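Local coordinates for protein thiosulfate sulfurtransferase (Pseudomonas aeruginosa, PDB 1YT8) that probably transfers sulfur from thiosulfate to cyanide as a sulfurtransferase built from four rhodanese-like domains, a reaction that detoxifies cyanide, at residues Q37-F42 with V112-K117; E107-V112 with V515-R520; A343-Q348 with H524-I529. All blocks are in the same frame, centred on the assembly; numbering follows the deposited sequence.

Interaction 1 of 3, residues Q37-F42 with V112-K117; sequences QAHPLF and VNVPSK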
ATOM      1  N   GLN A  37     -15.602  -1.465  -1.560  1.00 14.53           N
ATOM      2  CA  GLN A  37     -16.986  -1.451  -1.086  1.00 15.19           C
ATOM      3  C   GLN A  37     -17.309  -2.654  -0.204  1.00 14.62           C
ATOM      4  O   GLN A  37     -18.184  -2.576   0.660  1.00 15.22           O
ATOM      5  CB  GLN A  37     -17.964  -1.401  -2.267  1.00 16.95           C
ATOM      6  CG  GLN A  37     -17.668  -0.276  -3.247  1.00 18.31           C
ATOM      7  CD  GLN A  37     -17.425   1.060  -2.556  1.00 18.99           C
ATOM      8  OE1 GLN A  37     -16.490   1.790  -2.899  1.00 21.44           O
ATOM      9  NE2 GLN A  37     -18.268   1.387  -1.584  1.00 16.49           N
ATOM     10  N   ALA A  38     -16.601  -3.761  -0.416  1.00 14.30           N
ATOM     11  CA  ALA A  38     -16.824  -4.971   0.370  1.00 15.56           C
ATOM     12  C   ALA A  38     -15.813  -6.073   0.061  1.00 13.73           C
ATOM     13  O   ALA A  38     -15.636  -6.465  -1.093  1.00 14.29           O
ATOM     14  CB  ALA A  38     -18.243  -5.491   0.136  1.00 16.73           C
ATOM     15  N   HIS A  39     -15.158  -6.577   1.101  1.00 14.20           N
ATOM     16  CA  HIS A  39     -14.180  -7.644   0.935  1.00 13.71           C
ATOM     17  C   HIS A  39     -13.838  -8.282   2.270  1.00 13.94           C
ATOM     18  O   HIS A  39     -13.996  -7.662   3.321  1.00 12.01           O
ATOM     19  CB  HIS A  39     -12.905  -7.101   0.273  1.00 12.01           C
ATOM     20  CG  HIS A  39     -12.188  -6.065   1.081  1.00 13.80           C
ATOM     21  ND1 HIS A  39     -11.375  -6.383   2.149  1.00 16.22           N
ATOM     22  CD2 HIS A  39     -12.140  -4.716   0.963  1.00 14.10           C
ATOM     23  CE1 HIS A  39     -10.853  -5.277   2.649  1.00 14.53           C
ATOM     24  NE2 HIS A  39     -11.302  -4.252   1.948  1.00 16.84           N
ATOM     25  N   PRO A  40     -13.399  -9.552   2.249  1.00 13.20           N
ATOM     26  CA  PRO A  40     -13.038 -10.238   3.492  1.00 12.40           C
ATOM     27  C   PRO A  40     -11.861  -9.513   4.137  1.00 11.79           C
ATOM     28  O   PRO A  40     -11.053  -8.893   3.446  1.00 11.34           O
ATOM     29  CB  PRO A  40     -12.668 -11.641   3.015  1.00 12.15           C
ATOM     30  CG  PRO A  40     -13.562 -11.829   1.823  1.00 13.78           C
ATOM     31  CD  PRO A  40     -13.427 -10.497   1.119  1.00 12.83           C
ATOM     32  N   LEU A  41     -11.762  -9.603   5.456  1.00 11.63           N
ATOM     33  CA  LEU A  41     -10.695  -8.935   6.200  1.00 12.53           C
ATOM     34  C   LEU A  41      -9.282  -9.095   5.641  1.00 10.95           C
ATOM     35  O   LEU A  41      -8.552  -8.110   5.490  1.00 11.07           O
ATOM     36  CB  LEU A  41     -10.713  -9.404   7.657  1.00 12.27           C
ATOM     37  CG  LEU A  41      -9.658  -8.807   8.590  1.00 11.17           C
ATOM     38  CD1 LEU A  41      -9.726  -7.280   8.541  1.00 10.54           C
ATOM     39  CD2 LEU A  41      -9.909  -9.308  10.013  1.00 12.25           C
ATOM     40  N   PHE A  42      -8.894 -10.328   5.331  1.00 13.10           N
ATOM     41  CA  PHE A  42      -7.550 -10.584   4.833  1.00 11.92           C
ATOM     42  C   PHE A  42      -7.406 -10.744   3.329  1.00 14.29           C
ATOM     43  O   PHE A  42      -6.375 -11.218   2.835  1.00 14.41           O
ATOM     44  CB  PHE A  42      -6.951 -11.780   5.581  1.00 12.94           C
ATOM     45  CG  PHE A  42      -6.675 -11.484   7.029  1.00 13.26           C
ATOM     46  CD1 PHE A  42      -5.681 -10.571   7.378  1.00 13.65           C
ATOM     47  CD2 PHE A  42      -7.468 -12.031   8.035  1.00 12.30           C
ATOM     48  CE1 PHE A  42      -5.483 -10.199   8.711  1.00 14.18           C
ATOM     49  CE2 PHE A  42      -7.280 -11.667   9.369  1.00 13.02           C
ATOM     50  CZ  PHE A  42      -6.286 -10.748   9.708  1.00 13.08           C
ATOM     51  N   VAL A 112      -9.877   0.370   2.473  1.00 12.16           N
ATOM     52  CA  VAL A 112      -8.624  -0.336   2.186  1.00 12.99           C
ATOM     53  C   VAL A 112      -7.711  -0.450   3.411  1.00 11.02           C
ATOM     54  O   VAL A 112      -7.869   0.296   4.378  1.00 15.08           O
ATOM     55  CB  VAL A 112      -7.843   0.372   1.049  1.00 13.52           C
ATOM     56  CG1 VAL A 112      -8.684   0.410  -0.217  1.00 13.21           C
ATOM     57  CG2 VAL A 112      -7.466   1.794   1.476  1.00 11.24           C
ATOM     58  N   ASN A 113      -6.761  -1.385   3.352  1.00 11.87           N
ATOM     59  CA  ASN A 113      -5.799  -1.633   4.435  1.00 11.38           C
ATOM     60  C   ASN A 113      -6.548  -1.826   5.756  1.00 10.99           C
ATOM     61  O   ASN A 113      -6.144  -1.316   6.807  1.00 10.05           O
ATOM     62  CB  ASN A 113      -4.822  -0.456   4.557  1.00 13.03           C
ATOM     63  CG  ASN A 113      -4.231  -0.039   3.214  1.00 12.14           C
ATOM     64  OD1 ASN A 113      -4.249   1.142   2.866  1.00 12.01           O
ATOM     65  ND2 ASN A 113      -3.703  -1.001   2.459  1.00  8.34           N
ATOM     66  N   VAL A 114      -7.630  -2.596   5.690  1.00 11.05           N
ATOM     67  CA  VAL A 114      -8.483  -2.835   6.848  1.00 11.73           C
ATOM     68  C   VAL A 114      -7.813  -3.504   8.049  1.00 11.81           C
ATOM     69  O   VAL A 114      -8.020  -3.074   9.185  1.00 12.04           O
ATOM     70  CB  VAL A 114      -9.744  -3.619   6.421  1.00 10.99           C
ATOM     71  CG1 VAL A 114     -10.679  -3.814   7.610  1.00 10.66           C
ATOM     72  CG2 VAL A 114     -10.464  -2.841   5.319  1.00 10.76           C
ATOM     73  N   PRO A 115      -7.008  -4.556   7.826  1.00 10.71           N
ATOM     74  CA  PRO A 115      -6.370  -5.175   8.994  1.00 10.93           C
ATOM     75  C   PRO A 115      -5.550  -4.148   9.779  1.00 11.62           C
ATOM     76  O   PRO A 115      -5.621  -4.083  11.011  1.00 11.04           O
ATOM     77  CB  PRO A 115      -5.495  -6.260   8.372  1.00 12.11           C
ATOM     78  CG  PRO A 115      -6.297  -6.679   7.169  1.00 12.80           C
ATOM     79  CD  PRO A 115      -6.748  -5.340   6.605  1.00 10.01           C
ATOM     80  N   SER A 116      -4.781  -3.339   9.058  1.00  9.67           N
ATOM     81  CA  SER A 116      -3.951  -2.315   9.687  1.00 11.19           C
ATOM     82  C   SER A 116      -4.765  -1.274  10.447  1.00 10.34           C
ATOM     83  O   SER A 116      -4.408  -0.888  11.565  1.00 12.50           O
ATOM     84  CB  SER A 116      -3.092  -1.609   8.634  1.00 10.59           C
ATOM     85  OG  SER A 116      -2.195  -2.511   8.012  1.00 12.95           O
ATOM     86  N   LYS A 117      -5.855  -0.813   9.842  1.00 11.92           N
ATOM     87  CA  LYS A 117      -6.693   0.199  10.474  1.00 11.73           C
ATOM     88  C   LYS A 117      -7.514  -0.352  11.633  1.00 11.26           C
ATOM     89  O   LYS A 117      -7.689   0.319  12.653  1.00 10.26           O
ATOM     90  CB  LYS A 117      -7.608   0.842   9.432  1.00 13.28           C
ATOM     91  CG  LYS A 117      -6.845   1.505   8.302  1.00 12.63           C
ATOM     92  CD  LYS A 117      -7.782   2.044   7.241  1.00 11.46           C
ATOM     93  CE  LYS A 117      -7.004   2.749   6.144  1.00 11.03           C
ATOM     94  NZ  LYS A 117      -7.920   3.246   5.076  1.00 13.69           N
TER
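The loop that joins helix 32-35 to edge strand 44-45 in the first rhodanese-like sheet packs here against the first turn of helix 114-127, and Pro115 has the largest share of the contact. Pro115 CG meets both the backbone and the side chain of Leu41, 3.2 Å from Leu41 O and 3.7 Å from Leu41 CD1. Phe42 reaches the same proline carbon obliquely, with CE1 3.9 Å from Pro115 CG, while Leu41 CG lies over one face of the phenyl ring, toward its rim. Proline suits this place, because in the first turn of a helix it forfeits no intrahelical N-H bond and presents a rigid apolar surface.

Leu41 CD1 also meets Val114 CG1 at 3.7 Å. With CG anti to the backbone N (chi1 180°), the leucine sends this methyl to the helix although its CB does not point there. Parallel five-stranded sheets with the order 1-5-4-2-3, flanked by helices, are the hallmark of the rhodanese fold, and the loop 37-42 leads into the third strand of the first such sheet.

The other methyl of Val114, CG2, runs alongside the imidazole of His39, 3.6 Å from His39 CE1. That ring is held at both nitrogens: ND1 gives a nearly straight bond (168°) to the carbonyl O of Pro40, 2.8 Å away and close to the ring plane, whereas NE2 is bonded to the backbone O of Asp111. A histidine can thus tie two stretches of backbone together and still offer carbon to a valine. Phe35 stacks on it. On the helix side, Lys117 N closes the first turn on Asn113 O, and the lysine ammonium pairs with Asp111 and is bonded to Tyr507.

Interaction 2 of 3, residues E107-V112 with V515-R520; sequences ELFRDV and VEQLGR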
ATOM      1  N   GLU A 107     -17.623 -12.302   7.556  1.00 16.76           N
ATOM      2  CA  GLU A 107     -17.676 -10.867   7.807  1.00 17.27           C
ATOM      3  C   GLU A 107     -17.090 -10.126   6.606  1.00 16.62           C
ATOM      4  O   GLU A 107     -16.123 -10.585   6.003  1.00 17.46           O
ATOM      5  CB  GLU A 107     -16.876 -10.538   9.074  1.00 16.22           C
ATOM      6  CG  GLU A 107     -16.978  -9.089   9.564  1.00 19.77           C
ATOM      7  CD  GLU A 107     -18.362  -8.714  10.095  1.00 21.05           C
ATOM      8  OE1 GLU A 107     -19.167  -9.618  10.403  1.00 19.14           O
ATOM      9  OE2 GLU A 107     -18.641  -7.505  10.221  1.00 19.88           O
ATOM     10  N   LEU A 108     -17.684  -8.989   6.250  1.00 16.23           N
ATOM     11  CA  LEU A 108     -17.194  -8.197   5.125  1.00 15.61           C
ATOM     12  C   LEU A 108     -16.827  -6.787   5.572  1.00 15.33           C
ATOM     13  O   LEU A 108     -17.465  -6.223   6.459  1.00 17.14           O
ATOM     14  CB  LEU A 108     -18.242  -8.150   4.007  1.00 14.43           C
ATOM     15  CG  LEU A 108     -18.392  -9.473   3.242  1.00 15.03           C
ATOM     16  CD1 LEU A 108     -19.507  -9.358   2.205  1.00 17.10           C
ATOM     17  CD2 LEU A 108     -17.067  -9.815   2.562  1.00 15.63           C
ATOM     18  N   PHE A 109     -15.801  -6.221   4.945  1.00 13.90           N
ATOM     19  CA  PHE A 109     -15.318  -4.890   5.296  1.00 14.03           C
ATOM     20  C   PHE A 109     -15.216  -3.975   4.088  1.00 11.57           C
ATOM     21  O   PHE A 109     -15.013  -4.435   2.965  1.00 15.72           O
ATOM     22  CB  PHE A 109     -13.920  -4.996   5.916  1.00 14.58           C
ATOM     23  CG  PHE A 109     -13.871  -5.764   7.208  1.00 12.92           C
ATOM     24  CD1 PHE A 109     -13.812  -5.094   8.424  1.00 12.28           C
ATOM     25  CD2 PHE A 109     -13.848  -7.156   7.206  1.00 13.25           C
ATOM     26  CE1 PHE A 109     -13.726  -5.796   9.627  1.00 12.55           C
ATOM     27  CE2 PHE A 109     -13.764  -7.874   8.404  1.00 15.13           C
ATOM     28  CZ  PHE A 109     -13.702  -7.191   9.618  1.00 13.84           C
ATOM     29  N   ARG A 110     -15.352  -2.675   4.315  1.00 12.33           N
ATOM     30  CA  ARG A 110     -15.199  -1.727   3.221  1.00 14.17           C
ATOM     31  C   ARG A 110     -13.874  -1.010   3.447  1.00 13.98           C
ATOM     32  O   ARG A 110     -13.182  -1.276   4.437  1.00 11.48           O
ATOM     33  CB  ARG A 110     -16.349  -0.715   3.174  1.00 14.63           C
ATOM     34  CG  ARG A 110     -16.545   0.080   4.443  1.00 18.06           C
ATOM     35  CD  ARG A 110     -17.452   1.286   4.202  1.00 22.79           C
ATOM     36  NE  ARG A 110     -16.797   2.304   3.383  1.00 25.17           N
ATOM     37  CZ  ARG A 110     -16.986   2.466   2.077  1.00 28.18           C
ATOM     38  NH1 ARG A 110     -17.823   1.677   1.412  1.00 28.44           N
ATOM     39  NH2 ARG A 110     -16.326   3.418   1.430  1.00 29.17           N
ATOM     40  N   ASP A 111     -13.532  -0.116   2.522  1.00 13.63           N
ATOM     41  CA  ASP A 111     -12.296   0.665   2.550  1.00 13.99           C
ATOM     42  C   ASP A 111     -11.065  -0.182   2.228  1.00 12.64           C
ATOM     43  O   ASP A 111     -11.194  -1.313   1.753  1.00 15.03           O
ATOM     44  CB  ASP A 111     -12.121   1.365   3.907  1.00 13.12           C
ATOM     45  CG  ASP A 111     -11.489   2.741   3.770  1.00 14.34           C
ATOM     46  OD1 ASP A 111     -10.254   2.832   3.614  1.00 12.70           O
ATOM     47  OD2 ASP A 111     -12.237   3.739   3.796  1.00 14.70           O
ATOM     48  N   VAL A 112      -9.877   0.370   2.473  1.00 12.16           N
ATOM     49  CA  VAL A 112      -8.624  -0.336   2.186  1.00 12.99           C
ATOM     50  C   VAL A 112      -7.711  -0.450   3.411  1.00 11.02           C
ATOM     51  O   VAL A 112      -7.869   0.296   4.378  1.00 15.08           O
ATOM     52  CB  VAL A 112      -7.843   0.372   1.049  1.00 13.52           C
ATOM     53  CG1 VAL A 112      -8.684   0.410  -0.217  1.00 13.21           C
ATOM     54  CG2 VAL A 112      -7.466   1.794   1.476  1.00 11.24           C
ATOM     55  N   VAL A 515     -13.520  -2.492  15.685  1.00 12.02           N
ATOM     56  CA  VAL A 515     -13.236  -3.474  16.723  1.00 13.62           C
ATOM     57  C   VAL A 515     -14.383  -4.473  16.847  1.00 14.47           C
ATOM     58  O   VAL A 515     -14.160  -5.676  17.024  1.00 15.86           O
ATOM     59  CB  VAL A 515     -12.960  -2.790  18.072  1.00 13.65           C
ATOM     60  CG1 VAL A 515     -12.893  -3.827  19.191  1.00 13.59           C
ATOM     61  CG2 VAL A 515     -11.639  -2.038  17.983  1.00 15.41           C
ATOM     62  N   GLU A 516     -15.611  -3.983  16.735  1.00 15.34           N
ATOM     63  CA  GLU A 516     -16.770  -4.857  16.813  1.00 18.13           C
ATOM     64  C   GLU A 516     -16.726  -5.850  15.650  1.00 17.22           C
ATOM     65  O   GLU A 516     -17.003  -7.035  15.828  1.00 15.94           O
ATOM     66  CB  GLU A 516     -18.062  -4.041  16.755  1.00 20.61           C
ATOM     67  CG  GLU A 516     -19.322  -4.877  16.915  1.00 26.67           C
ATOM     68  CD  GLU A 516     -20.587  -4.038  16.892  1.00 31.83           C
ATOM     69  OE1 GLU A 516     -20.679  -3.077  17.685  1.00 34.43           O
ATOM     70  OE2 GLU A 516     -21.491  -4.342  16.086  1.00 35.29           O
ATOM     71  N   GLN A 517     -16.367  -5.368  14.461  1.00 16.06           N
ATOM     72  CA  GLN A 517     -16.287  -6.243  13.291  1.00 14.20           C
ATOM     73  C   GLN A 517     -15.208  -7.309  13.458  1.00 14.03           C
ATOM     74  O   GLN A 517     -15.395  -8.456  13.044  1.00 15.73           O
ATOM     75  CB  GLN A 517     -15.998  -5.442  12.018  1.00 15.93           C
ATOM     76  CG  GLN A 517     -17.132  -4.560  11.535  1.00 14.55           C
ATOM     77  CD  GLN A 517     -16.988  -4.236  10.065  1.00 16.22           C
ATOM     78  OE1 GLN A 517     -17.315  -5.056   9.199  1.00 18.41           O
ATOM     79  NE2 GLN A 517     -16.472  -3.052   9.771  1.00 14.26           N
ATOM     80  N   LEU A 518     -14.076  -6.929  14.045  1.00 13.89           N
ATOM     81  CA  LEU A 518     -12.987  -7.877  14.281  1.00 14.01           C
ATOM     82  C   LEU A 518     -13.498  -9.023  15.150  1.00 15.48           C
ATOM     83  O   LEU A 518     -13.145 -10.182  14.940  1.00 16.11           O
ATOM     84  CB  LEU A 518     -11.810  -7.191  14.990  1.00 14.00           C
ATOM     85  CG  LEU A 518     -10.934  -6.226  14.183  1.00 13.04           C
ATOM     86  CD1 LEU A 518      -9.844  -5.652  15.084  1.00 10.60           C
ATOM     87  CD2 LEU A 518     -10.304  -6.959  13.002  1.00 13.33           C
ATOM     88  N   GLY A 519     -14.334  -8.688  16.131  1.00 16.13           N
ATOM     89  CA  GLY A 519     -14.886  -9.706  17.006  1.00 16.30           C
ATOM     90  C   GLY A 519     -15.752 -10.676  16.227  1.00 18.63           C
ATOM     91  O   GLY A 519     -15.729 -11.880  16.476  1.00 17.70           O
ATOM     92  N   ARG A 520     -16.521 -10.158  15.275  1.00 18.17           N
ATOM     93  CA  ARG A 520     -17.384 -11.012  14.475  1.00 19.36           C
ATOM     94  C   ARG A 520     -16.579 -11.889  13.521  1.00 19.75           C
ATOM     95  O   ARG A 520     -16.951 -13.036  13.272  1.00 19.56           O
ATOM     96  CB  ARG A 520     -18.407 -10.177  13.692  1.00 22.55           C
ATOM     97  CG  ARG A 520     -19.461  -9.511  14.574  1.00 25.66           C
ATOM     98  CD  ARG A 520     -20.788  -9.364  13.839  1.00 30.31           C
ATOM     99  NE  ARG A 520     -20.719  -8.430  12.721  1.00 32.94           N
ATOM    100  CZ  ARG A 520     -20.775  -7.106  12.844  1.00 35.97           C
ATOM    101  NH1 ARG A 520     -20.905  -6.553  14.043  1.00 37.01           N
ATOM    102  NH2 ARG A 520     -20.704  -6.332  11.766  1.00 35.30           N
TER
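A salt bridge in which the two flat groups are far from coplanar joins Glu107 to Arg520: the carboxylate and guanidinium planes lie 64° apart. Arg520 NE donates to Glu107 OE1 at 3.0 Å, on the syn side but tilted out of the carboxylate plane, and the bond is bent (143°). The second link, Arg520 NH2 to Glu107 OE2 at 2.8 Å, is weak as a hydrogen bond. Arg520 NH1 turns back to Glu516 OE2 on the preceding helical turn, again weakly, so one arginine serves two acids and probably offsets their mutual repulsion. Glu107 attains this position by bending at chi2, which swings its carboxylate across Gln517.

Deeper in, Phe109 takes the apolar part of the contact. The amide of Gln517, 24° from the ring plane, reaches over the rim of one phenyl face with one terminal atom, and Gln517 CB comes within 3.3 Å of Phe109 CE1. A glutamine fits here because its methylene meets the ring at the CE1 rim while its flat amide overhangs part of one face.

The loop 107-112 runs from helix 97-103 to helix 114-127, and helix 514-521, from the far end of the chain, lies against it. Phe109 also touches Val114 of helix 114-127, Leu518 meets Ala118 there, and Gln517 rests on Trp510 of helix 501-512.

Interaction 3 of 3, residues A343-Q348 with H524-I529; sequences AQMGWQ and HGFFVI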
ATOM      1  N   ALA A 343       4.136  -7.948  14.674  1.00 11.67           N
ATOM      2  CA  ALA A 343       3.991  -9.111  15.546  1.00 10.55           C
ATOM      3  C   ALA A 343       2.625  -9.065  16.231  1.00 11.82           C
ATOM      4  O   ALA A 343       1.939 -10.084  16.353  1.00 11.86           O
ATOM      5  CB  ALA A 343       5.106  -9.117  16.593  1.00 10.04           C
ATOM      6  N   GLN A 344       2.229  -7.873  16.666  1.00 12.36           N
ATOM      7  CA  GLN A 344       0.951  -7.689  17.337  1.00 12.40           C
ATOM      8  C   GLN A 344      -0.208  -7.879  16.369  1.00 11.22           C
ATOM      9  O   GLN A 344      -1.336  -8.161  16.776  1.00 12.43           O
ATOM     10  CB  GLN A 344       0.915  -6.311  18.009  1.00 11.96           C
ATOM     11  CG  GLN A 344       1.840  -6.258  19.233  1.00 14.14           C
ATOM     12  CD  GLN A 344       2.013  -4.869  19.819  1.00 12.81           C
ATOM     13  OE1 GLN A 344       1.139  -4.354  20.513  1.00 12.17           O
ATOM     14  NE2 GLN A 344       3.156  -4.260  19.545  1.00 12.28           N
HETATM   15  N   MSE A 345       0.077  -7.741  15.080  1.00 13.49           N
HETATM   16  CA  MSE A 345      -0.942  -7.948  14.064  1.00 11.78           C
HETATM   17  C   MSE A 345      -0.906  -9.408  13.612  1.00 12.35           C
HETATM   18  O   MSE A 345      -1.436  -9.763  12.558  1.00 12.61           O
HETATM   19  CB  MSE A 345      -0.735  -6.999  12.880  1.00 14.21           C
HETATM   20  CG  MSE A 345      -1.187  -5.575  13.176  1.00 14.61           C
HETATM   21 SE   MSE A 345      -1.261  -4.451  11.585  1.00 24.73          SE
HETATM   22  CE  MSE A 345       0.618  -4.158  11.367  1.00 13.09           C
ATOM     23  N   GLY A 346      -0.260 -10.242  14.428  1.00 13.64           N
ATOM     24  CA  GLY A 346      -0.181 -11.671  14.167  1.00 14.66           C
ATOM     25  C   GLY A 346       0.852 -12.202  13.193  1.00 14.28           C
ATOM     26  O   GLY A 346       0.828 -13.390  12.867  1.00 14.14           O
ATOM     27  N   TRP A 347       1.762 -11.353  12.727  1.00 13.35           N
ATOM     28  CA  TRP A 347       2.772 -11.809  11.777  1.00 13.76           C
ATOM     29  C   TRP A 347       3.986 -12.446  12.434  1.00 14.62           C
ATOM     30  O   TRP A 347       4.384 -12.062  13.539  1.00 15.01           O
ATOM     31  CB  TRP A 347       3.278 -10.648  10.913  1.00 14.83           C
ATOM     32  CG  TRP A 347       2.264 -10.072   9.981  1.00 14.91           C
ATOM     33  CD1 TRP A 347       1.448  -8.999  10.208  1.00 15.80           C
ATOM     34  CD2 TRP A 347       1.936 -10.561   8.678  1.00 16.68           C
ATOM     35  NE1 TRP A 347       0.629  -8.789   9.124  1.00 14.77           N
ATOM     36  CE2 TRP A 347       0.905  -9.736   8.171  1.00 15.97           C
ATOM     37  CE3 TRP A 347       2.409 -11.622   7.889  1.00 16.91           C
ATOM     38  CZ2 TRP A 347       0.338  -9.937   6.908  1.00 15.80           C
ATOM     39  CZ3 TRP A 347       1.843 -11.822   6.633  1.00 17.21           C
ATOM     40  CH2 TRP A 347       0.817 -10.981   6.155  1.00 15.35           C
ATOM     41  N   GLN A 348       4.565 -13.434  11.755  1.00 12.20           N
ATOM     42  CA  GLN A 348       5.795 -14.039  12.235  1.00 14.35           C
ATOM     43  C   GLN A 348       6.798 -13.069  11.630  1.00 14.97           C
ATOM     44  O   GLN A 348       6.893 -12.935  10.404  1.00 16.53           O
ATOM     45  CB  GLN A 348       6.003 -15.443  11.663  1.00 15.73           C
ATOM     46  CG  GLN A 348       7.430 -15.951  11.849  1.00 18.66           C
ATOM     47  CD  GLN A 348       7.572 -17.436  11.578  1.00 18.79           C
ATOM     48  OE1 GLN A 348       6.879 -17.995  10.727  1.00 18.71           O
ATOM     49  NE2 GLN A 348       8.487 -18.079  12.294  1.00 21.67           N
ATOM     50  N   HIS A 524      -8.346 -12.908  13.035  1.00 14.95           N
ATOM     51  CA  HIS A 524      -7.169 -12.040  13.016  1.00 15.87           C
ATOM     52  C   HIS A 524      -5.997 -12.445  13.912  1.00 14.99           C
ATOM     53  O   HIS A 524      -4.841 -12.358  13.501  1.00 15.88           O
ATOM     54  CB  HIS A 524      -7.598 -10.598  13.329  1.00 13.81           C
ATOM     55  CG  HIS A 524      -8.360 -10.460  14.611  1.00 14.17           C
ATOM     56  ND1 HIS A 524      -7.742 -10.407  15.841  1.00 16.80           N
ATOM     57  CD2 HIS A 524      -9.690 -10.380  14.854  1.00 15.42           C
ATOM     58  CE1 HIS A 524      -8.657 -10.301  16.788  1.00 16.99           C
ATOM     59  NE2 HIS A 524      -9.849 -10.282  16.215  1.00 15.11           N
ATOM     60  N   GLY A 525      -6.284 -12.884  15.132  1.00 14.75           N
ATOM     61  CA  GLY A 525      -5.210 -13.276  16.030  1.00 15.17           C
ATOM     62  C   GLY A 525      -4.381 -12.108  16.546  1.00 15.68           C
ATOM     63  O   GLY A 525      -3.250 -12.293  16.997  1.00 15.91           O
ATOM     64  N   PHE A 526      -4.932 -10.899  16.482  1.00 13.50           N
ATOM     65  CA  PHE A 526      -4.217  -9.717  16.962  1.00 12.32           C
ATOM     66  C   PHE A 526      -4.130  -9.718  18.482  1.00 12.80           C
ATOM     67  O   PHE A 526      -4.992 -10.270  19.157  1.00 15.26           O
ATOM     68  CB  PHE A 526      -4.947  -8.414  16.597  1.00 10.73           C
ATOM     69  CG  PHE A 526      -5.110  -8.170  15.124  1.00 11.77           C
ATOM     70  CD1 PHE A 526      -4.313  -8.817  14.185  1.00  7.22           C
ATOM     71  CD2 PHE A 526      -6.040  -7.229  14.681  1.00 11.69           C
ATOM     72  CE1 PHE A 526      -4.436  -8.526  12.821  1.00 10.14           C
ATOM     73  CE2 PHE A 526      -6.170  -6.930  13.319  1.00 11.11           C
ATOM     74  CZ  PHE A 526      -5.363  -7.583  12.390  1.00  9.09           C
ATOM     75  N   PHE A 527      -3.097  -9.073  19.008  1.00 14.41           N
ATOM     76  CA  PHE A 527      -2.927  -8.912  20.450  1.00 14.27           C
ATOM     77  C   PHE A 527      -2.190  -7.588  20.633  1.00 13.73           C
ATOM     78  O   PHE A 527      -1.504  -7.130  19.719  1.00 14.97           O
ATOM     79  CB  PHE A 527      -2.156 -10.094  21.075  1.00 13.19           C
ATOM     80  CG  PHE A 527      -0.727 -10.219  20.619  1.00 14.18           C
ATOM     81  CD1 PHE A 527       0.288  -9.513  21.256  1.00 13.17           C
ATOM     82  CD2 PHE A 527      -0.397 -11.049  19.550  1.00 13.20           C
ATOM     83  CE1 PHE A 527       1.614  -9.632  20.836  1.00 15.52           C
ATOM     84  CE2 PHE A 527       0.919 -11.173  19.121  1.00 12.70           C
ATOM     85  CZ  PHE A 527       1.929 -10.466  19.762  1.00 14.14           C
ATOM     86  N   VAL A 528      -2.360  -6.957  21.790  1.00 14.26           N
ATOM     87  CA  VAL A 528      -1.709  -5.682  22.068  1.00 13.85           C
ATOM     88  C   VAL A 528      -0.897  -5.809  23.356  1.00 14.87           C
ATOM     89  O   VAL A 528      -1.449  -6.099  24.420  1.00 14.83           O
ATOM     90  CB  VAL A 528      -2.755  -4.555  22.231  1.00 13.97           C
ATOM     91  CG1 VAL A 528      -2.061  -3.206  22.327  1.00 15.49           C
ATOM     92  CG2 VAL A 528      -3.733  -4.577  21.052  1.00 12.37           C
ATOM     93  N   ILE A 529       0.413  -5.601  23.254  1.00 15.46           N
ATOM     94  CA  ILE A 529       1.290  -5.715  24.416  1.00 18.92           C
ATOM     95  C   ILE A 529       1.102  -4.598  25.432  1.00 20.74           C
ATOM     96  O   ILE A 529       0.602  -3.517  25.109  1.00 19.02           O
ATOM     97  CB  ILE A 529       2.788  -5.746  24.015  1.00 18.30           C
ATOM     98  CG1 ILE A 529       3.216  -4.392  23.444  1.00 18.90           C
ATOM     99  CG2 ILE A 529       3.031  -6.857  23.000  1.00 16.74           C
ATOM    100  CD1 ILE A 529       4.707  -4.298  23.158  1.00 20.04           C
TER
HETATM  101  O   HOH W   1       0.994  -2.006  22.256  1.00 16.61           O
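Phe527 lays one face of its ring over the backbone of Gln344, a CH-pi contact in which Gln344 CA stands 3.9 Å from the ring centroid. The ring's CE2 comes to 3.1 Å from the carbonyl O of Ala343. This is the C-terminal end of helix 334-344, finished by a Schellman motif: Gly346, at positive phi, is its C-prime residue, and its N is bonded to Ala343 O. Glycine readily accepts that backbone conformation.

The tail 524-529, near the end of the modelled chain, takes up acceptors presented at the helix end. Phe527 N bonds to Gln344 O at 3.0 Å, in the carbonyl plane and nearly straight (164°). The side chain of Gln344, extended beyond CG (chi2 171°), carries its amide along to Ile529, roughly perpendicular to the isoleucine side chain. Glutamine suits the place because its two ends serve different partners: NE2 is bonded to Ser340 O one turn back, leaving OE1 to the tail.

Phe526 turns its ring edge to the carbonyl O of Met345, a selenomethionine, with CE1 3.3 Å away; the ring also packs edge-to-face with Phe119 of helix 114-127. Arg321 is bonded to the same Met345 oxygen.

Ile529 N approaches Gln344 OE1 from above the amide plane at 3.1 Å, and a water donates to that oxygen at 2.9 Å while also donating to Ile529 O.

How the interactions relate
Interactions 1 and 2 share Val112 and lie 7 Å apart, centre to centre; interaction 1 holds the start of helix 114-127 against the loop 37-42 of the first rhodanese-like sheet, interaction 2 the linker leading to that helix against helix 514-521. Interaction 1 is the most buried and relies on apolar contact across its segments. Interaction 2 grades from the buried Phe109 to a charged network at the exposed Arg520. Interaction 3, also partly buried, works mainly through backbone and amide bonds at a helix end in the third rhodanese-like domain. The C-terminal residues connect the three: His524 packs on Leu41 and Phe42, and touches Leu518 through its ring.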